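Local coordinates for protein dTDP-4-amino-4,6-dideoxyglucose formyltransferase (Shewanella sp. FDAARGOS_354, PDB 6V2T) that probably transfers a formyl group from a folate cofactor to the 4-amino group of dTDP-4-amino-4,6-dideoxyglucose, probably for O-antigen synthesis, at residues S213-H225 with L235-Y249. Residues are numbered along the deposited sequence; the frame is centred on the assembly and turned at random.
Sequences SDFKALCKLNLDH and LLRALSHGDFNNAYY. With 0FX (dTDP-4-amino-4,6-dideoxyglucose), chain G; EDO (1,2-ethanediol), chain I.
An apolar core of the C-terminal dimerization domain, built around a single beta bridge between K220 and Y248, is joined through N246 to the thymine site of the nucleotide-sugar pocket. Two backbone hydrogen bonds define the bridge: Y248 N to C219 O (3.0 Å) and L221 N to Y248 O (2.8 Å), the second nearly linear at 171°.

Beside the bridge, L221 slides past L235, their CD2 atoms 3.9 Å apart, while its CD1 meets L236 and A247. L239 continues this apolar layer, with CD2 against F215 CE1. Each tyrosine of the strand lays a ring face on one residue of the partner segment. With chi1 at 67°, CG of Y248 sits between its backbone N and carbonyl carbon, and the ring folds back over K220, whose CA lies 4.3 Å from the ring centroid, a CH-pi contact. In a second CH-pi contact, L223 CD1 sits over the centre of the Y249 ring, 3.5 Å from its centroid, and L223 also packs on R230 of the second subunit.

On the ligand side, N246 binds the thymine of dTDP-4-amino-4,6-dideoxyglucose with both ends of its amide: OD1 accepts from N31, and ND2 donates to O21 at 2.8 Å. ND2 also donates to L239 O, which lies in the amide plane, so three bonds fix the amide's flip. F215 brings its ring edge to OD1, with CZ 3.5 Å away and ring and amide planes 85° apart. The F244 ring has base atom C61 3.4 Å above its plane, offset toward the rim, and the H241 ring has C1 of the deoxyribose over its centre.

The paired donor and acceptor of N246 are consistent with recognition of a pyrimidine imide edge by an amide whose orientation is set by L239 O and flanked by F215.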
loop_
_atom_site.group_PDB
_atom_site.type_symbol
_atom_site.label_atom_id
_atom_site.label_comp_id
_atom_site.label_asym_id
_atom_site.label_seq_id
_atom_site.Cartn_x
_atom_site.Cartn_y
_atom_site.Cartn_z
ATOM N N SER B 213 -5.328 -15.939 18.044
ATOM C CA SER B 213 -5.140 -14.850 19.035
ATOM C C SER B 213 -3.691 -14.316 18.984
ATOM O O SER B 213 -3.473 -13.128 19.288
ATOM C CB SER B 213 -5.579 -15.307 20.409
ATOM O OG SER B 213 -4.703 -16.296 20.902
ATOM N N ASP B 214 -2.718 -15.122 18.568
ATOM C CA ASP B 214 -1.328 -14.629 18.411
ATOM C C ASP B 214 -1.335 -13.645 17.229
ATOM O O ASP B 214 -0.722 -12.593 17.358
ATOM C CB ASP B 214 -0.348 -15.796 18.302
ATOM C CG ASP B 214 -0.486 -16.720 19.501
ATOM O OD1 ASP B 214 -0.354 -16.225 20.636
ATOM O OD2 ASP B 214 -0.817 -17.887 19.301
ATOM N N PHE B 215 -2.036 -13.966 16.137
ATOM C CA PHE B 215 -2.131 -13.064 14.964
ATOM C C PHE B 215 -2.761 -11.740 15.408
ATOM O O PHE B 215 -2.175 -10.686 15.177
ATOM C CB PHE B 215 -2.924 -13.718 13.828
ATOM C CG PHE B 215 -3.140 -12.796 12.655
ATOM C CD1 PHE B 215 -2.079 -12.439 11.843
ATOM C CD2 PHE B 215 -4.377 -12.215 12.425
ATOM C CE1 PHE B 215 -2.262 -11.549 10.793
ATOM C CE2 PHE B 215 -4.569 -11.361 11.349
ATOM C CZ PHE B 215 -3.505 -11.027 10.534
ATOM N N LYS B 216 -3.934 -11.811 16.050
ATOM C CA LYS B 216 -4.675 -10.626 16.541
ATOM C C LYS B 216 -3.787 -9.762 17.447
ATOM O O LYS B 216 -3.788 -8.533 17.245
ATOM C CB LYS B 216 -5.967 -11.076 17.233
ATOM C CG LYS B 216 -6.980 -11.643 16.266
ATOM C CD LYS B 216 -8.303 -12.054 16.870
ATOM C CE LYS B 216 -9.365 -12.233 15.796
ATOM N NZ LYS B 216 -10.504 -13.045 16.283
ATOM N N ALA B 217 -2.971 -10.357 18.313
ATOM C CA ALA B 217 -2.030 -9.607 19.183
ATOM C C ALA B 217 -0.995 -8.851 18.340
ATOM O O ALA B 217 -0.720 -7.670 18.668
ATOM C CB ALA B 217 -1.357 -10.516 20.186
ATOM N N LEU B 218 -0.417 -9.480 17.307
ATOM C CA LEU B 218 0.618 -8.837 16.450
ATOM C C LEU B 218 0.017 -7.607 15.785
ATOM O O LEU B 218 0.753 -6.650 15.492
ATOM C CB LEU B 218 1.065 -9.779 15.330
ATOM C CG LEU B 218 2.247 -10.687 15.625
ATOM C CD1 LEU B 218 2.533 -11.508 14.378
ATOM C CD2 LEU B 218 3.464 -9.882 16.052
ATOM N N CYS B 219 -1.286 -7.663 15.541
ATOM C CA CYS B 219 -2.019 -6.659 14.739
ATOM C C CYS B 219 -2.091 -5.348 15.521
ATOM O O CYS B 219 -2.085 -4.314 14.883
ATOM C CB CYS B 219 -3.403 -7.163 14.368
ATOM S SG CYS B 219 -3.406 -8.249 12.914
ATOM N N LYS B 220 -2.111 -5.412 16.859
ATOM C CA LYS B 220 -2.253 -4.229 17.742
ATOM C C LYS B 220 -0.881 -3.575 17.862
ATOM O O LYS B 220 -0.008 -4.104 18.589
ATOM C CB LYS B 220 -2.830 -4.609 19.110
ATOM C CG LYS B 220 -3.087 -3.412 20.016
ATOM C CD LYS B 220 -3.727 -3.739 21.349
ATOM C CE LYS B 220 -3.600 -2.566 22.301
ATOM N NZ LYS B 220 -4.177 -2.876 23.630
ATOM N N LEU B 221 -0.674 -2.488 17.130
ATOM C CA LEU B 221 0.641 -1.820 17.098
ATOM C C LEU B 221 0.829 -1.015 18.388
ATOM O O LEU B 221 -0.149 -0.436 18.866
ATOM C CB LEU B 221 0.689 -0.899 15.879
ATOM C CG LEU B 221 0.491 -1.604 14.544
ATOM C CD1 LEU B 221 0.531 -0.571 13.427
ATOM C CD2 LEU B 221 1.531 -2.692 14.332
ATOM N N ASN B 222 2.072 -0.941 18.849
ATOM C CA ASN B 222 2.518 -0.024 19.932
ATOM C C ASN B 222 3.388 1.057 19.286
ATOM O O ASN B 222 4.570 0.783 18.987
ATOM C CB ASN B 222 3.217 -0.815 21.041
ATOM C CG ASN B 222 3.936 0.072 22.030
ATOM O OD1 ASN B 222 3.569 1.230 22.182
ATOM N ND2 ASN B 222 5.006 -0.443 22.628
ATOM N N LEU B 223 2.828 2.246 19.078
ATOM C CA LEU B 223 3.540 3.395 18.452
ATOM C C LEU B 223 4.758 3.839 19.288
ATOM O O LEU B 223 5.575 4.574 18.752
ATOM C CB LEU B 223 2.527 4.523 18.254
ATOM C CG LEU B 223 1.523 4.304 17.112
ATOM C CD1 LEU B 223 0.618 5.521 16.918
ATOM C CD2 LEU B 223 2.243 3.955 15.822
ATOM N N ASP B 224 4.885 3.406 20.551
ATOM C CA ASP B 224 5.985 3.830 21.465
ATOM C C ASP B 224 7.126 2.820 21.415
ATOM O O ASP B 224 8.241 3.119 21.914
ATOM C CB ASP B 224 5.436 4.031 22.880
ATOM C CG ASP B 224 4.417 5.158 22.916
ATOM O OD1 ASP B 224 4.751 6.250 22.408
ATOM O OD2 ASP B 224 3.269 4.920 23.380
ATOM N N HIS B 225 6.874 1.663 20.812
ATOM C CA HIS B 225 7.865 0.575 20.719
ATOM C C HIS B 225 9.095 1.147 20.034
ATOM O O HIS B 225 8.916 1.823 19.011
ATOM C CB HIS B 225 7.267 -0.622 19.969
ATOM C CG HIS B 225 8.260 -1.708 19.823
ATOM N ND1 HIS B 225 9.121 -1.755 18.747
ATOM C CD2 HIS B 225 8.602 -2.711 20.666
ATOM C CE1 HIS B 225 9.914 -2.803 18.891
ATOM N NE2 HIS B 225 9.606 -3.407 20.071
ATOM N N LEU B 235 7.612 -6.029 10.502
ATOM C CA LEU B 235 6.293 -6.225 11.160
ATOM C C LEU B 235 5.164 -5.756 10.230
ATOM O O LEU B 235 4.150 -6.519 10.077
ATOM C CB LEU B 235 6.266 -5.422 12.461
ATOM C CG LEU B 235 4.921 -5.326 13.176
ATOM C CD1 LEU B 235 4.426 -6.708 13.525
ATOM C CD2 LEU B 235 5.039 -4.458 14.441
ATOM N N LEU B 236 5.273 -4.534 9.691
ATOM C CA LEU B 236 4.171 -3.946 8.864
ATOM C C LEU B 236 4.051 -4.713 7.532
ATOM O O LEU B 236 2.918 -4.966 7.107
ATOM C CB LEU B 236 4.419 -2.453 8.648
ATOM C CG LEU B 236 4.407 -1.599 9.912
ATOM C CD1 LEU B 236 4.729 -0.152 9.571
ATOM C CD2 LEU B 236 3.079 -1.705 10.655
ATOM N N ARG B 237 5.159 -5.122 6.907
ATOM C CA ARG B 237 5.069 -5.936 5.656
ATOM C C ARG B 237 4.474 -7.317 5.948
ATOM O O ARG B 237 3.631 -7.777 5.112
ATOM C CB ARG B 237 6.389 -5.949 4.875
ATOM C CG ARG B 237 7.440 -6.933 5.363
ATOM C CD ARG B 237 8.733 -6.628 4.611
ATOM N NE ARG B 237 9.875 -7.306 5.195
ATOM C CZ ARG B 237 10.308 -8.525 4.897
ATOM N NH1 ARG B 237 9.706 -9.294 3.997
ATOM N NH2 ARG B 237 11.372 -8.980 5.532
ATOM N N ALA B 238 4.766 -7.917 7.119
ATOM C CA ALA B 238 4.221 -9.222 7.546
ATOM C C ALA B 238 2.695 -9.120 7.664
ATOM O O ALA B 238 2.021 -10.106 7.407
ATOM C CB ALA B 238 4.794 -9.654 8.879
ATOM N N LEU B 239 2.201 -7.960 8.091
ATOM C CA LEU B 239 0.773 -7.711 8.432
ATOM C C LEU B 239 0.035 -7.074 7.235
ATOM O O LEU B 239 -1.169 -6.780 7.350
ATOM C CB LEU B 239 0.741 -6.827 9.672
ATOM C CG LEU B 239 1.188 -7.534 10.954
ATOM C CD1 LEU B 239 1.087 -6.600 12.155
ATOM C CD2 LEU B 239 0.404 -8.815 11.222
ATOM N N SER B 240 0.704 -6.935 6.104
ATOM C CA SER B 240 0.150 -6.338 4.871
ATOM C C SER B 240 -0.190 -7.445 3.892
ATOM O O SER B 240 0.701 -8.218 3.497
ATOM C CB SER B 240 1.059 -5.314 4.300
ATOM O OG SER B 240 1.280 -4.312 5.269
ATOM N N HIS B 241 -1.469 -7.566 3.579
ATOM C CA HIS B 241 -1.966 -8.633 2.674
ATOM C C HIS B 241 -3.175 -8.075 1.935
ATOM O O HIS B 241 -4.309 -8.249 2.444
ATOM C CB HIS B 241 -2.302 -9.893 3.451
ATOM C CG HIS B 241 -2.554 -11.101 2.620
ATOM N ND1 HIS B 241 -1.735 -12.227 2.707
ATOM C CD2 HIS B 241 -3.529 -11.383 1.710
ATOM C CE1 HIS B 241 -2.191 -13.146 1.860
ATOM N NE2 HIS B 241 -3.297 -12.655 1.234
ATOM N N GLY B 242 -2.920 -7.445 0.805
ATOM C CA GLY B 242 -3.968 -6.856 -0.057
ATOM C C GLY B 242 -4.800 -5.877 0.750
ATOM O O GLY B 242 -4.204 -5.047 1.458
ATOM N N ASP B 243 -6.124 -6.048 0.762
ATOM C CA ASP B 243 -7.047 -5.079 1.404
ATOM C C ASP B 243 -7.423 -5.523 2.809
ATOM O O ASP B 243 -8.257 -4.815 3.425
ATOM C CB ASP B 243 -8.314 -4.890 0.575
ATOM C CG ASP B 243 -8.047 -4.033 -0.643
ATOM O OD1 ASP B 243 -7.247 -3.080 -0.519
ATOM O OD2 ASP B 243 -8.606 -4.345 -1.698
ATOM N N PHE B 244 -6.814 -6.592 3.339
ATOM C CA PHE B 244 -7.149 -7.071 4.706
ATOM C C PHE B 244 -6.865 -5.932 5.683
ATOM O O PHE B 244 -5.879 -5.206 5.505
ATOM C CB PHE B 244 -6.444 -8.397 5.033
ATOM C CG PHE B 244 -7.158 -9.612 4.499
ATOM C CD1 PHE B 244 -6.572 -10.419 3.533
ATOM C CD2 PHE B 244 -8.431 -9.935 4.949
ATOM C CE1 PHE B 244 -7.242 -11.519 3.018
ATOM C CE2 PHE B 244 -9.098 -11.046 4.446
ATOM C CZ PHE B 244 -8.497 -11.833 3.485
ATOM N N ASN B 245 -7.746 -5.778 6.670
ATOM C CA ASN B 245 -7.615 -4.824 7.795
ATOM C C ASN B 245 -6.830 -5.529 8.881
ATOM O O ASN B 245 -7.440 -6.288 9.637
ATOM C CB ASN B 245 -8.995 -4.364 8.284
ATOM C CG ASN B 245 -9.733 -3.583 7.218
ATOM O OD1 ASN B 245 -9.390 -2.437 6.932
ATOM N ND2 ASN B 245 -10.736 -4.200 6.621
ATOM N N ASN B 246 -5.508 -5.418 8.862
ATOM C CA ASN B 246 -4.679 -6.200 9.811
ATOM C C ASN B 246 -4.108 -5.252 10.863
ATOM O O ASN B 246 -4.720 -5.124 11.947
ATOM C CB ASN B 246 -3.653 -7.067 9.076
ATOM C CG ASN B 246 -4.258 -8.177 8.242
ATOM O OD1 ASN B 246 -5.325 -8.714 8.554
ATOM N ND2 ASN B 246 -3.573 -8.543 7.175
ATOM N N ALA B 247 -2.930 -4.684 10.618
ATOM C CA ALA B 247 -2.219 -3.827 11.583
ATOM C C ALA B 247 -3.070 -2.578 11.826
ATOM O O ALA B 247 -3.585 -2.016 10.856
ATOM C CB ALA B 247 -0.845 -3.486 11.070
ATOM N N TYR B 248 -3.205 -2.178 13.079
ATOM C CA TYR B 248 -3.871 -0.922 13.494
ATOM C C TYR B 248 -3.228 -0.426 14.784
ATOM O O TYR B 248 -2.634 -1.238 15.492
ATOM C CB TYR B 248 -5.370 -1.133 13.703
ATOM C CG TYR B 248 -5.671 -2.028 14.869
ATOM C CD1 TYR B 248 -5.685 -3.406 14.717
ATOM C CD2 TYR B 248 -5.867 -1.506 16.139
ATOM C CE1 TYR B 248 -5.934 -4.247 15.785
ATOM C CE2 TYR B 248 -6.102 -2.334 17.222
ATOM C CZ TYR B 248 -6.160 -3.705 17.037
ATOM O OH TYR B 248 -6.362 -4.533 18.095
ATOM N N TYR B 249 -3.356 0.870 15.071
ATOM C CA TYR B 249 -3.220 1.424 16.447
ATOM C C TYR B 249 -4.579 1.993 16.881
ATOM O O TYR B 249 -5.409 2.456 16.052
ATOM C CB TYR B 249 -2.037 2.397 16.580
ATOM C CG TYR B 249 -2.093 3.636 15.720
ATOM C CD1 TYR B 249 -2.748 4.789 16.154
ATOM C CD2 TYR B 249 -1.503 3.653 14.468
ATOM C CE1 TYR B 249 -2.793 5.927 15.371
ATOM C CE2 TYR B 249 -1.538 4.788 13.673
ATOM C CZ TYR B 249 -2.204 5.917 14.117
ATOM O OH TYR B 249 -2.244 7.003 13.300
HETATM O O4P 0FX G . -5.137 -19.933 3.691
HETATM P P2 0FX G . -6.667 -19.889 3.668
HETATM O O3P 0FX G . -7.262 -20.886 2.725
HETATM O O1G 0FX G . -7.026 -20.332 5.130
HETATM C C1G 0FX G . -7.907 -21.440 5.303
HETATM C C2G 0FX G . -8.880 -21.002 6.379
HETATM O O2G 0FX G . -9.655 -19.840 6.029
HETATM C C3G 0FX G . -8.051 -20.683 7.612
HETATM O O3G 0FX G . -8.980 -20.377 8.662
HETATM C C4G 0FX G . -7.103 -21.843 7.975
HETATM N N4A 0FX G . -6.150 -21.382 8.988
HETATM C C5G 0FX G . -6.283 -22.394 6.815
HETATM C C6G 0FX G . -5.553 -23.690 7.223
HETATM O O5G 0FX G . -7.158 -22.612 5.704
HETATM O OPP 0FX G . -7.544 -18.522 3.173
HETATM P P 0FX G . -7.548 -17.371 4.236
HETATM O O1P 0FX G . -8.132 -17.619 5.547
HETATM O O2P 0FX G . -8.376 -16.259 3.650
HETATM O O5 0FX G . -6.152 -16.650 4.387
HETATM C C5 0FX G . -5.318 -16.444 3.277
HETATM C C4 0FX G . -4.337 -15.329 3.658
HETATM O O4 0FX G . -4.991 -14.065 3.784
HETATM C C3 0FX G . -3.674 -15.508 5.035
HETATM O O3 0FX G . -2.587 -16.422 4.997
HETATM C C2 0FX G . -3.282 -14.072 5.464
HETATM C C1 0FX G . -4.388 -13.257 4.737
HETATM N N11 0FX G . -5.393 -12.826 5.698
HETATM C C61 0FX G . -6.571 -13.471 5.852
HETATM C C51 0FX G . -7.496 -12.987 6.775
HETATM C C5A 0FX G . -8.825 -13.709 6.970
HETATM C C21 0FX G . -5.107 -11.729 6.411
HETATM O O21 0FX G . -3.910 -11.117 6.226
HETATM N N31 0FX G . -5.971 -11.235 7.330
HETATM C C41 0FX G . -7.170 -11.848 7.521
HETATM O O41 0FX G . -8.004 -11.363 8.487
HETATM C C1 EDO I . 13.427 -11.844 4.581
HETATM O O1 EDO I . 12.300 -11.638 5.431
HETATM C C2 EDO I . 14.579 -12.215 5.422
HETATM O O2 EDO I . 14.719 -11.298 6.513
HETATM O O HOH W 1 -5.922 -7.286 17.450
#